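PDB 6SNR: lipid II:glycine glycyltransferase from Staphylococcus aureus, which probably catalyses transfer of glycine from glycyl-tRNA(Gly) to the lysine side chain of lipid II, starting the pentaglycine bridge of the staphylococcal cell wall. Local coordinates for residues T147-I152 with S382-E387; S314-L319 with H347-Y352; E2-T7 with G49-V54. All blocks are in the same frame, centred on the assembly; numbering follows the deposited sequence.

Contact 3 comes first along the chain. It closes the N-terminal loop of about 40 residues by bringing residues 2-7 against residues 49-54, in the sheet of strands 2-3, 39-47 and 50-61. Contact 1 opens later, at residues 147-152, and closes only at 382-387, some 230 residues on. Contact 2 is nested inside that long loop and joins 314-319 to 347-352 around a single helix. Contacts 1 and 2 touch in the sheet that holds strands 315-323, 351-356, 146-151 and 380-383; the centres of these two contacts are about 13 Å apart. Contact 3 stands apart, with its centre about 28 Å from that of contact 1 and about 26 Å from that of contact 2.

Contact 1 of 3, residues T147-I152 with S382-E387; sequences TMITPI and SEKIGE
Thr147 and Ser382 form an antiparallel hydrogen-bonded pair that fastens strand 380-383 to strand 146-151 along one border of a mixed sheet. Thr147 N donates to Ser382 O at 3.0 Å. Ser382 N returns a bond to Thr147 O at 2.8 Å, and this one is almost straight, with an angle of 177° at the hydrogen. Both side chains rise from the same face of the sheet. There Thr147 OG1 meets Ser382 CB at 3.6 Å. Ile149 adds the apolar part. Its CG1 lies beside the backbone N (chi1 -59°) and its chain runs on extended, which brings CD1 to 3.7 Å from Ser382 CB.

Lys384 lies just beyond the strand, and its side chain folds back over the pair. Bends at chi2 and chi4 carry it across Thr147 at about a right angle, with CE 3.5 Å from Thr147 OG1. The ammonium then bonds within its own segment, NZ to Ser382 OG at 2.9 Å. It also forms a salt bridge to Asp110, which would be expected to stabilise the positive charge of Lys384. Ser382 OG has a further hydrogen bond with Glu112. The serine hydroxyl thus links a lysine to a carboxylate. All of these touching residues are buried, and Ser382 OG and Lys384 NZ both have partners within the protein.

On its other side strand 146-151 bonds to strand 351-356, so it is an inner strand. The short strand 380-383, late in the chain, pairs antiparallel with it as the outermost strand of a mixed seven-stranded sheet, consistent with the acetyltransferase-like fold of the FemABX family.

Contact 2 of 3, residues S314-L319 with H347-Y352; sequences SKSYYL and HGATTY
Ser316 bonds twice to Thr351 O. Its backbone N donates at 3.0 Å and its hydroxyl OG donates as well, so one carbonyl is gripped by both the main chain and the side chain of a single serine. The torsion chi1 of 68° holds OG between the backbone N and the carbonyl carbon, within 2.8 Å of Thr351 O. Both donors lie tilted from the carbonyl plane. Two residues earlier, Ser314 O accepts from Thr350 N at 2.8 Å, in the carbonyl plane and on a lone pair. Thr351 N makes a second, weak bond to the same oxygen.

Around these bonds the side chains close in. Ala349 CB rests 3.8 Å from Ser316 CB. Tyr352 CG is anti to its backbone N (chi1 -178°), and its ring runs out past Ser316 toward Tyr318. There the Tyr352 hydroxyl OH comes to 3.7 Å from Tyr318 CB, and the two side chains cross obliquely. Beyond that point Tyr352 OH is hydrogen-bonded to Gln337. On the other face Lys315 and Thr351 lie side by side. Two waters work here through Thr351 OG1: one joins it to the hydroxyls of Ser314 and Thr350, and the other donates to Ser316 O. Lys315 NZ reaches Gly21 O and a salt bridge with Asp110.

Gly348 ends helix 332-347 in a Schellman motif, with positive phi, and the chain passes through Ala349 and Thr350 into strand 351-356. The contact therefore closes a beta-alpha-beta unit, with strands 315-323 and 351-356 parallel and adjacent and the helix between them in sequence. Ser316 and Tyr352 face that helix, touching Ala344, Met340 and Met341, while strands 302-312 and 146-151 continue the sheet to either side.

Contact 3 of 3, residues E2-T7 with G49-V54; sequences EKMHIT and GEVQGV
Val51 is the apolar centre of this contact, and Met4 and Ile6 both lean on it. Its CG2 methyl lies 3.8 Å from Met4 CE and 3.9 Å from Ile6 CG2. The bend of Met4 at chi3 (63°) turns CE toward this methyl, and the same CE lies 3.9 Å from Gly49 O. Farther along, Ile6 CD1 meets Val54 CG1 at 3.9 Å, the two side chains crossing at about a right angle. Ile6 and Val54 are buried.

The end near Gly49 is looser. Glu2 and Gly49 are exposed and do not touch; a water bridges them, donating to Glu2 OE1 at 2.8 Å and accepting from Gly49 N at 3.0 Å. No direct hydrogen bond joins the two segments.

This is consistent with the sheet order: strand 39-47 lies between strands 2-3 and 50-61, and the two segments meet mainly through side chains and a water. Gln52 and Gly53 form a classic beta bulge opposite Val45 of that middle strand. Helix 8-17 begins right after Thr7, its N-cap, and lays Phe14 on Val51 and Val54.

Contact 1 of 3, residues T147-I152 with S382-E387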
ATOM      1  N   THR A 147      -2.235  11.103   4.326  1.00 15.62           N
ATOM      2  CA  THR A 147      -1.485   9.939   3.895  1.00 17.08           C
ATOM      3  C   THR A 147      -0.164  10.337   3.268  1.00 17.53           C
ATOM      4  O   THR A 147       0.061  11.518   2.993  1.00 17.96           O
ATOM      5  CB  THR A 147      -2.265   9.044   2.915  1.00 18.62           C
ATOM      6  OG1 THR A 147      -2.575   9.762   1.722  1.00 19.39           O
ATOM      7  CG2 THR A 147      -3.502   8.482   3.595  1.00 18.39           C
ATOM      8  N   MET A 148       0.686   9.356   3.037  1.00 17.17           N
ATOM      9  CA  MET A 148       1.975   9.583   2.416  1.00 17.46           C
ATOM     10  C   MET A 148       2.073   8.854   1.102  1.00 17.49           C
ATOM     11  O   MET A 148       1.948   7.611   1.046  1.00 17.46           O
ATOM     12  CB  MET A 148       3.105   9.137   3.353  1.00 17.84           C
ATOM     13  CG  MET A 148       3.073   9.861   4.682  1.00 19.72           C
ATOM     14  SD  MET A 148       3.712  11.549   4.600  1.00 20.33           S
ATOM     15  CE  MET A 148       5.472  11.217   4.748  1.00 22.82           C
ATOM     16  N   ILE A 149       2.288   9.623   0.038  1.00 16.45           N
ATOM     17  CA  ILE A 149       2.174   9.089  -1.265  1.00 18.23           C
ATOM     18  C   ILE A 149       3.442   9.284  -2.110  1.00 18.43           C
ATOM     19  O   ILE A 149       3.939  10.390  -2.208  1.00 17.63           O
ATOM     20  CB  ILE A 149       1.005   9.771  -2.001  1.00 19.42           C
ATOM     21  CG1 ILE A 149      -0.325   9.563  -1.243  1.00 20.12           C
ATOM     22  CG2 ILE A 149       0.843   9.188  -3.389  1.00 19.85           C
ATOM     23  CD1 ILE A 149      -1.563  10.080  -1.996  1.00 22.56           C
ATOM     24  N   THR A 150       3.858   8.218  -2.767  1.00 16.66           N
ATOM     25  CA  THR A 150       4.999   8.240  -3.709  1.00 18.39           C
ATOM     26  C   THR A 150       4.522   8.294  -5.155  1.00 18.69           C
ATOM     27  O   THR A 150       3.811   7.423  -5.608  1.00 18.48           O
ATOM     28  CB  THR A 150       5.896   6.992  -3.541  1.00 18.69           C
ATOM     29  OG1 THR A 150       6.319   6.859  -2.170  1.00 19.88           O
ATOM     30  CG2 THR A 150       7.111   7.057  -4.497  1.00 20.23           C
ATOM     31  N   PRO A 151       4.949   9.323  -5.921  1.00 20.24           N
ATOM     32  CA  PRO A 151       4.714   9.311  -7.361  1.00 21.16           C
ATOM     33  C   PRO A 151       5.567   8.212  -7.985  1.00 22.34           C
ATOM     34  O   PRO A 151       6.825   8.148  -7.743  1.00 22.42           O
ATOM     35  CB  PRO A 151       5.181  10.697  -7.828  1.00 22.46           C
ATOM     36  CG  PRO A 151       5.338  11.504  -6.612  1.00 22.01           C
ATOM     37  CD  PRO A 151       5.626  10.552  -5.481  1.00 21.04           C
ATOM     38  N   ILE A 152       4.923   7.336  -8.755  1.00 20.76           N
ATOM     39  CA  ILE A 152       5.613   6.190  -9.366  1.00 20.91           C
ATOM     40  C   ILE A 152       5.571   6.133 -10.906  1.00 20.62           C
ATOM     41  O   ILE A 152       5.925   5.110 -11.509  1.00 20.83           O
ATOM     42  CB  ILE A 152       5.138   4.844  -8.785  1.00 19.89           C
ATOM     43  CG1 ILE A 152       3.600   4.713  -8.820  1.00 18.29           C
ATOM     44  CG2 ILE A 152       5.610   4.712  -7.344  1.00 20.29           C
ATOM     45  CD1 ILE A 152       3.154   3.274  -8.748  1.00 16.21           C
ATOM     46  N   SER A 382      -0.271  14.020   1.679  1.00 18.92           N
ATOM     47  CA  SER A 382      -1.569  14.282   1.069  1.00 18.79           C
ATOM     48  C   SER A 382      -2.561  14.572   2.174  1.00 19.58           C
ATOM     49  O   SER A 382      -2.940  13.658   2.941  1.00 21.08           O
ATOM     50  CB  SER A 382      -1.976  13.044   0.246  1.00 19.71           C
ATOM     51  OG  SER A 382      -3.232  13.260  -0.417  1.00 22.75           O
ATOM     52  N   GLU A 383      -2.982  15.835   2.272  1.00 18.56           N
ATOM     53  CA  GLU A 383      -3.907  16.271   3.307  1.00 18.22           C
ATOM     54  C   GLU A 383      -5.277  16.410   2.668  1.00 18.28           C
ATOM     55  O   GLU A 383      -5.423  17.160   1.708  1.00 18.46           O
ATOM     56  CB  GLU A 383      -3.513  17.657   3.842  1.00 19.13           C
ATOM     57  N   LYS A 384      -6.252  15.646   3.181  1.00 19.18           N
ATOM     58  CA  LYS A 384      -7.574  15.556   2.601  1.00 19.90           C
ATOM     59  C   LYS A 384      -8.532  16.511   3.308  1.00 18.52           C
ATOM     60  O   LYS A 384      -8.268  16.979   4.428  1.00 18.60           O
ATOM     61  CB  LYS A 384      -8.087  14.120   2.755  1.00 22.48           C
ATOM     62  CG  LYS A 384      -7.454  13.062   1.841  1.00 29.59           C
ATOM     63  CD  LYS A 384      -5.978  12.887   1.784  1.00 33.34           C
ATOM     64  CE  LYS A 384      -5.583  11.454   1.385  1.00 29.15           C
ATOM     65  NZ  LYS A 384      -5.307  11.273  -0.045  1.00 26.13           N
ATOM     66  N   ILE A 385      -9.649  16.791   2.665  1.00 18.19           N
ATOM     67  CA  ILE A 385     -10.614  17.733   3.251  1.00 18.84           C
ATOM     68  C   ILE A 385     -11.284  17.175   4.498  1.00 19.58           C
ATOM     69  O   ILE A 385     -11.732  17.948   5.360  1.00 19.03           O
ATOM     70  CB  ILE A 385     -11.650  18.180   2.190  1.00 19.32           C
ATOM     71  CG1 ILE A 385     -12.375  17.010   1.520  1.00 18.45           C
ATOM     72  CG2 ILE A 385     -10.961  19.035   1.151  1.00 20.36           C
ATOM     73  CD1 ILE A 385     -13.604  17.450   0.711  1.00 18.17           C
ATOM     74  N   GLY A 386     -11.374  15.840   4.629  1.00 17.71           N
ATOM     75  CA  GLY A 386     -11.891  15.221   5.815  1.00 17.71           C
ATOM     76  C   GLY A 386     -13.270  14.591   5.695  1.00 17.03           C
ATOM     77  O   GLY A 386     -13.646  14.143   4.638  1.00 15.44           O
ATOM     78  N   GLU A 387     -13.950  14.520   6.829  1.00 16.09           N
ATOM     79  CA  GLU A 387     -15.174  13.767   7.027  1.00 16.84           C
ATOM     80  C   GLU A 387     -16.338  14.723   7.193  1.00 18.55           C
ATOM     81  O   GLU A 387     -16.219  15.731   7.906  1.00 18.93           O
ATOM     82  CB  GLU A 387     -15.025  12.849   8.239  1.00 17.29           C
ATOM     83  CG  GLU A 387     -16.166  11.866   8.429  1.00 17.13           C
ATOM     84  CD  GLU A 387     -15.850  10.911   9.536  1.00 16.48           C
ATOM     85  OE1 GLU A 387     -14.974  10.023   9.365  1.00 18.50           O
ATOM     86  OE2 GLU A 387     -16.484  10.992  10.589  1.00 18.52           O
TER

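Contact 2 of 3, residues S314-L319 with H347-Y352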
ATOM      1  N   SER A 314      -5.456   3.966 -11.343  1.00 21.29           N
ATOM      2  CA  SER A 314      -4.107   4.524 -11.248  1.00 22.37           C
ATOM      3  C   SER A 314      -3.609   4.648  -9.801  1.00 19.43           C
ATOM      4  O   SER A 314      -2.427   5.031  -9.583  1.00 20.57           O
ATOM      5  CB  SER A 314      -4.040   5.852 -11.960  1.00 26.10           C
ATOM      6  OG  SER A 314      -4.658   6.850 -11.218  1.00 30.19           O
ATOM      7  N   LYS A 315      -4.444   4.336  -8.807  1.00 17.68           N
ATOM      8  CA  LYS A 315      -3.998   4.366  -7.392  1.00 17.05           C
ATOM      9  C   LYS A 315      -3.590   2.973  -6.943  1.00 15.76           C
ATOM     10  O   LYS A 315      -4.330   2.019  -7.097  1.00 16.70           O
ATOM     11  CB  LYS A 315      -5.122   4.899  -6.453  1.00 17.08           C
ATOM     12  CG  LYS A 315      -5.495   6.339  -6.723  1.00 19.62           C
ATOM     13  CD  LYS A 315      -6.661   6.803  -5.874  1.00 21.64           C
ATOM     14  CE  LYS A 315      -6.983   8.239  -6.244  1.00 24.84           C
ATOM     15  NZ  LYS A 315      -8.054   8.799  -5.392  1.00 27.51           N
ATOM     16  N   SER A 316      -2.393   2.864  -6.347  1.00 16.43           N
ATOM     17  CA  SER A 316      -2.000   1.662  -5.664  1.00 15.83           C
ATOM     18  C   SER A 316      -1.808   1.946  -4.193  1.00 14.84           C
ATOM     19  O   SER A 316      -1.560   3.099  -3.797  1.00 14.99           O
ATOM     20  CB  SER A 316      -0.720   1.026  -6.268  1.00 18.24           C
ATOM     21  OG  SER A 316       0.438   1.829  -6.035  1.00 16.74           O
ATOM     22  N   TYR A 317      -1.932   0.902  -3.379  1.00 15.16           N
ATOM     23  CA  TYR A 317      -1.904   1.022  -1.909  1.00 15.66           C
ATOM     24  C   TYR A 317      -1.083  -0.066  -1.257  1.00 15.33           C
ATOM     25  O   TYR A 317      -1.336  -1.241  -1.475  1.00 15.79           O
ATOM     26  CB  TYR A 317      -3.316   0.944  -1.299  1.00 16.46           C
ATOM     27  CG  TYR A 317      -4.382   1.823  -1.947  1.00 14.80           C
ATOM     28  CD1 TYR A 317      -4.967   1.454  -3.157  1.00 14.92           C
ATOM     29  CD2 TYR A 317      -4.859   2.966  -1.320  1.00 16.98           C
ATOM     30  CE1 TYR A 317      -5.925   2.238  -3.725  1.00 15.77           C
ATOM     31  CE2 TYR A 317      -5.820   3.777  -1.902  1.00 16.81           C
ATOM     32  CZ  TYR A 317      -6.404   3.372  -3.089  1.00 16.71           C
ATOM     33  OH  TYR A 317      -7.383   4.114  -3.702  1.00 18.76           O
ATOM     34  N   TYR A 318      -0.099   0.332  -0.435  1.00 15.76           N
ATOM     35  CA  TYR A 318       0.596  -0.579   0.463  1.00 16.07           C
ATOM     36  C   TYR A 318      -0.252  -0.718   1.709  1.00 17.85           C
ATOM     37  O   TYR A 318      -0.289   0.165   2.553  1.00 18.50           O
ATOM     38  CB  TYR A 318       1.998   0.036   0.786  1.00 16.29           C
ATOM     39  CG  TYR A 318       2.690  -0.605   1.972  1.00 18.95           C
ATOM     40  CD1 TYR A 318       3.105  -1.914   1.923  1.00 19.10           C
ATOM     41  CD2 TYR A 318       2.887   0.083   3.131  1.00 21.41           C
ATOM     42  CE1 TYR A 318       3.760  -2.526   2.984  1.00 21.93           C
ATOM     43  CE2 TYR A 318       3.554  -0.502   4.202  1.00 21.97           C
ATOM     44  CZ  TYR A 318       3.998  -1.800   4.111  1.00 22.68           C
ATOM     45  OH  TYR A 318       4.647  -2.443   5.180  1.00 25.06           O
ATOM     46  N   LEU A 319      -0.989  -1.812   1.798  1.00 17.20           N
ATOM     47  CA  LEU A 319      -2.039  -1.979   2.807  1.00 20.30           C
ATOM     48  C   LEU A 319      -1.517  -2.529   4.126  1.00 19.55           C
ATOM     49  O   LEU A 319      -1.843  -2.010   5.170  1.00 21.74           O
ATOM     50  CB  LEU A 319      -3.144  -2.891   2.250  1.00 23.96           C
ATOM     51  CG  LEU A 319      -4.638  -2.517   2.273  1.00 30.12           C
ATOM     52  CD1 LEU A 319      -5.525  -3.634   2.795  1.00 32.10           C
ATOM     53  CD2 LEU A 319      -4.972  -1.197   2.948  1.00 32.78           C
ATOM     54  N   HIS A 347       1.633  -2.149 -13.660  1.00 24.47           N
ATOM     55  CA  HIS A 347       0.204  -2.481 -13.689  1.00 25.79           C
ATOM     56  C   HIS A 347      -0.663  -1.283 -14.096  1.00 24.96           C
ATOM     57  O   HIS A 347      -1.854  -1.466 -14.387  1.00 30.52           O
ATOM     58  CB  HIS A 347      -0.196  -3.073 -12.312  1.00 25.26           C
ATOM     59  CG  HIS A 347      -1.534  -3.763 -12.265  1.00 27.64           C
ATOM     60  ND1 HIS A 347      -1.804  -4.938 -12.937  1.00 28.62           N
ATOM     61  CD2 HIS A 347      -2.670  -3.444 -11.593  1.00 30.10           C
ATOM     62  CE1 HIS A 347      -3.046  -5.318 -12.679  1.00 28.34           C
ATOM     63  NE2 HIS A 347      -3.589  -4.431 -11.862  1.00 28.82           N
ATOM     64  N   GLY A 348      -0.105  -0.074 -14.135  1.00 26.03           N
ATOM     65  CA  GLY A 348      -0.851   1.129 -14.513  1.00 24.55           C
ATOM     66  C   GLY A 348      -1.105   2.159 -13.445  1.00 25.03           C
ATOM     67  O   GLY A 348      -1.796   3.138 -13.682  1.00 25.64           O
ATOM     68  N   ALA A 349      -0.519   1.966 -12.263  1.00 22.42           N
ATOM     69  CA  ALA A 349      -0.651   2.923 -11.197  1.00 20.25           C
ATOM     70  C   ALA A 349       0.355   4.060 -11.318  1.00 21.21           C
ATOM     71  O   ALA A 349       1.521   3.869 -11.717  1.00 23.37           O
ATOM     72  CB  ALA A 349      -0.531   2.230  -9.856  1.00 20.74           C
ATOM     73  N   THR A 350      -0.044   5.241 -10.943  1.00 19.46           N
ATOM     74  CA  THR A 350       0.856   6.394 -10.945  1.00 18.97           C
ATOM     75  C   THR A 350       1.148   6.954  -9.565  1.00 18.13           C
ATOM     76  O   THR A 350       2.029   7.846  -9.428  1.00 18.92           O
ATOM     77  CB  THR A 350       0.310   7.531 -11.841  1.00 21.53           C
ATOM     78  OG1 THR A 350      -0.952   7.949 -11.314  1.00 23.71           O
ATOM     79  CG2 THR A 350       0.151   7.048 -13.276  1.00 21.73           C
ATOM     80  N   THR A 351       0.438   6.461  -8.532  1.00 18.37           N
ATOM     81  CA  THR A 351       0.729   6.766  -7.141  1.00 18.18           C
ATOM     82  C   THR A 351       0.759   5.493  -6.306  1.00 18.87           C
ATOM     83  O   THR A 351       0.062   4.544  -6.599  1.00 17.83           O
ATOM     84  CB  THR A 351      -0.256   7.779  -6.502  1.00 19.51           C
ATOM     85  OG1 THR A 351      -1.596   7.337  -6.711  1.00 19.62           O
ATOM     86  CG2 THR A 351      -0.088   9.148  -7.123  1.00 19.27           C
ATOM     87  N   TYR A 352       1.564   5.514  -5.264  1.00 19.37           N
ATOM     88  CA  TYR A 352       1.785   4.397  -4.341  1.00 18.07           C
ATOM     89  C   TYR A 352       1.605   4.960  -2.932  1.00 18.08           C
ATOM     90  O   TYR A 352       2.376   5.797  -2.443  1.00 17.20           O
ATOM     91  CB  TYR A 352       3.178   3.829  -4.561  1.00 16.96           C
ATOM     92  CG  TYR A 352       3.578   2.639  -3.746  1.00 15.43           C
ATOM     93  CD1 TYR A 352       4.164   2.772  -2.475  1.00 15.45           C
ATOM     94  CD2 TYR A 352       3.458   1.363  -4.261  1.00 15.76           C
ATOM     95  CE1 TYR A 352       4.560   1.670  -1.744  1.00 16.57           C
ATOM     96  CE2 TYR A 352       3.850   0.259  -3.545  1.00 17.37           C
ATOM     97  CZ  TYR A 352       4.417   0.409  -2.296  1.00 16.85           C
ATOM     98  OH  TYR A 352       4.812  -0.683  -1.581  1.00 19.03           O
TER
HETATM   99  O   HOH W   1      -2.917   8.077  -9.008  1.00 29.47           O
HETATM  100  O   HOH W   2      -2.384   5.748  -4.607  1.00 16.79           O

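Contact 3 of 3, residues E2-T7 with G49-V54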
ATOM      1  N   GLU A   2     -30.453  12.603 -14.133  1.00 33.80           N
ATOM      2  CA  GLU A   2     -31.196  11.335 -14.072  1.00 32.00           C
ATOM      3  C   GLU A   2     -30.514  10.269 -13.208  1.00 27.88           C
ATOM      4  O   GLU A   2     -29.290  10.189 -13.195  1.00 25.20           O
ATOM      5  CB  GLU A   2     -31.407  10.823 -15.508  1.00 36.78           C
ATOM      6  CG  GLU A   2     -31.394   9.331 -15.763  1.00 41.99           C
ATOM      7  CD  GLU A   2     -31.567   8.997 -17.247  1.00 48.12           C
ATOM      8  OE1 GLU A   2     -31.058   9.747 -18.114  1.00 48.68           O
ATOM      9  OE2 GLU A   2     -32.210   7.967 -17.554  1.00 52.20           O
ATOM     10  N   LYS A   3     -31.323   9.492 -12.496  1.00 24.62           N
ATOM     11  CA  LYS A   3     -30.845   8.355 -11.735  1.00 24.68           C
ATOM     12  C   LYS A   3     -30.586   7.231 -12.718  1.00 24.38           C
ATOM     13  O   LYS A   3     -31.350   7.051 -13.630  1.00 25.42           O
ATOM     14  CB  LYS A   3     -31.835   7.898 -10.681  1.00 26.38           C
ATOM     15  CG  LYS A   3     -32.156   8.905  -9.594  1.00 29.80           C
ATOM     16  CD  LYS A   3     -33.010   8.256  -8.532  1.00 35.72           C
ATOM     17  CE  LYS A   3     -34.484   8.374  -8.833  1.00 43.07           C
ATOM     18  NZ  LYS A   3     -34.968   9.754  -8.558  1.00 45.89           N
ATOM     19  N   MET A   4     -29.501   6.470 -12.532  1.00 20.97           N
ATOM     20  CA  MET A   4     -29.152   5.426 -13.495  1.00 21.48           C
ATOM     21  C   MET A   4     -28.869   4.115 -12.801  1.00 22.47           C
ATOM     22  O   MET A   4     -28.362   4.092 -11.673  1.00 22.65           O
ATOM     23  CB  MET A   4     -27.911   5.832 -14.278  1.00 21.23           C
ATOM     24  CG  MET A   4     -28.065   7.093 -15.101  1.00 22.44           C
ATOM     25  SD  MET A   4     -26.586   7.679 -15.925  1.00 24.55           S
ATOM     26  CE  MET A   4     -26.192   6.341 -17.047  1.00 25.91           C
ATOM     27  N   HIS A   5     -29.151   3.023 -13.497  1.00 22.55           N
ATOM     28  CA  HIS A   5     -28.784   1.699 -13.097  1.00 20.56           C
ATOM     29  C   HIS A   5     -27.597   1.282 -13.952  1.00 20.23           C
ATOM     30  O   HIS A   5     -27.680   1.237 -15.208  1.00 20.83           O
ATOM     31  CB  HIS A   5     -29.946   0.712 -13.313  1.00 21.41           C
ATOM     32  CG  HIS A   5     -29.571  -0.733 -13.170  1.00 23.82           C
ATOM     33  ND1 HIS A   5     -30.231  -1.745 -13.861  1.00 22.63           N
ATOM     34  CD2 HIS A   5     -28.588  -1.348 -12.459  1.00 23.76           C
ATOM     35  CE1 HIS A   5     -29.689  -2.908 -13.550  1.00 25.62           C
ATOM     36  NE2 HIS A   5     -28.676  -2.692 -12.716  1.00 24.44           N
ATOM     37  N   ILE A   6     -26.486   1.038 -13.262  1.00 19.61           N
ATOM     38  CA  ILE A   6     -25.255   0.511 -13.880  1.00 19.88           C
ATOM     39  C   ILE A   6     -24.817  -0.757 -13.179  1.00 18.55           C
ATOM     40  O   ILE A   6     -25.134  -0.996 -11.995  1.00 19.57           O
ATOM     41  CB  ILE A   6     -24.151   1.564 -13.971  1.00 19.80           C
ATOM     42  CG1 ILE A   6     -23.541   1.916 -12.601  1.00 18.99           C
ATOM     43  CG2 ILE A   6     -24.730   2.791 -14.608  1.00 19.45           C
ATOM     44  CD1 ILE A   6     -22.472   2.977 -12.703  1.00 19.83           C
ATOM     45  N   THR A   7     -24.090  -1.626 -13.903  1.00 18.81           N
ATOM     46  CA  THR A   7     -23.696  -2.876 -13.360  1.00 19.68           C
ATOM     47  C   THR A   7     -22.548  -2.690 -12.368  1.00 18.45           C
ATOM     48  O   THR A   7     -21.946  -1.613 -12.336  1.00 19.81           O
ATOM     49  CB  THR A   7     -23.185  -3.864 -14.445  1.00 20.28           C
ATOM     50  OG1 THR A   7     -21.987  -3.359 -15.027  1.00 22.66           O
ATOM     51  CG2 THR A   7     -24.270  -4.066 -15.530  1.00 24.17           C
ATOM     52  N   GLY A  49     -27.110   9.237 -21.127  1.00 35.33           N
ATOM     53  CA  GLY A  49     -26.504   7.892 -21.072  1.00 34.67           C
ATOM     54  C   GLY A  49     -25.074   7.839 -20.533  1.00 33.25           C
ATOM     55  O   GLY A  49     -24.441   6.780 -20.516  1.00 29.82           O
ATOM     56  N   GLU A  50     -24.552   8.992 -20.130  1.00 32.79           N
ATOM     57  CA  GLU A  50     -23.181   9.094 -19.633  1.00 31.95           C
ATOM     58  C   GLU A  50     -23.236   9.314 -18.125  1.00 27.83           C
ATOM     59  O   GLU A  50     -23.780  10.328 -17.682  1.00 26.84           O
ATOM     60  CB  GLU A  50     -22.505  10.290 -20.298  1.00 37.71           C
ATOM     61  CG  GLU A  50     -21.043  10.524 -19.944  1.00 42.10           C
ATOM     62  CD  GLU A  50     -20.495  11.764 -20.643  1.00 49.84           C
ATOM     63  OE1 GLU A  50     -20.765  11.924 -21.859  1.00 55.03           O
ATOM     64  OE2 GLU A  50     -19.817  12.588 -19.982  1.00 52.52           O
ATOM     65  N   VAL A  51     -22.631   8.407 -17.360  1.00 27.03           N
ATOM     66  CA  VAL A  51     -22.551   8.575 -15.896  1.00 24.50           C
ATOM     67  C   VAL A  51     -21.681   9.801 -15.539  1.00 21.67           C
ATOM     68  O   VAL A  51     -20.595   9.993 -16.120  1.00 23.08           O
ATOM     69  CB  VAL A  51     -21.932   7.314 -15.256  1.00 23.87           C
ATOM     70  CG1 VAL A  51     -21.730   7.483 -13.728  1.00 23.56           C
ATOM     71  CG2 VAL A  51     -22.756   6.062 -15.558  1.00 23.99           C
ATOM     72  N   GLN A  52     -22.131  10.616 -14.584  1.00 22.35           N
ATOM     73  CA  GLN A  52     -21.350  11.778 -14.083  1.00 22.23           C
ATOM     74  C   GLN A  52     -20.921  11.596 -12.614  1.00 21.13           C
ATOM     75  O   GLN A  52     -20.030  12.318 -12.139  1.00 21.88           O
ATOM     76  CB  GLN A  52     -22.099  13.106 -14.269  1.00 26.51           C
ATOM     77  CG  GLN A  52     -22.273  13.532 -15.727  1.00 30.59           C
ATOM     78  CD  GLN A  52     -22.896  14.912 -15.843  1.00 35.08           C
ATOM     79  OE1 GLN A  52     -22.791  15.745 -14.932  1.00 39.87           O
ATOM     80  NE2 GLN A  52     -23.557  15.169 -16.968  1.00 39.56           N
ATOM     81  N   GLY A  53     -21.516  10.646 -11.897  1.00 19.71           N
ATOM     82  CA  GLY A  53     -21.056  10.342 -10.508  1.00 19.76           C
ATOM     83  C   GLY A  53     -21.667   9.061  -9.994  1.00 19.15           C
ATOM     84  O   GLY A  53     -22.765   8.680 -10.417  1.00 18.49           O
ATOM     85  N   VAL A  54     -20.981   8.395  -9.057  1.00 17.06           N
ATOM     86  CA  VAL A  54     -21.478   7.206  -8.412  1.00 16.26           C
ATOM     87  C   VAL A  54     -21.141   7.225  -6.953  1.00 16.85           C
ATOM     88  O   VAL A  54     -20.332   8.071  -6.502  1.00 16.35           O
ATOM     89  CB  VAL A  54     -20.869   5.921  -9.024  1.00 17.86           C
ATOM     90  CG1 VAL A  54     -21.121   5.894 -10.519  1.00 18.35           C
ATOM     91  CG2 VAL A  54     -19.361   5.856  -8.744  1.00 17.17           C
TER
HETATM   92  O   HOH W   3     -28.252   9.354 -18.408  1.00 31.82           O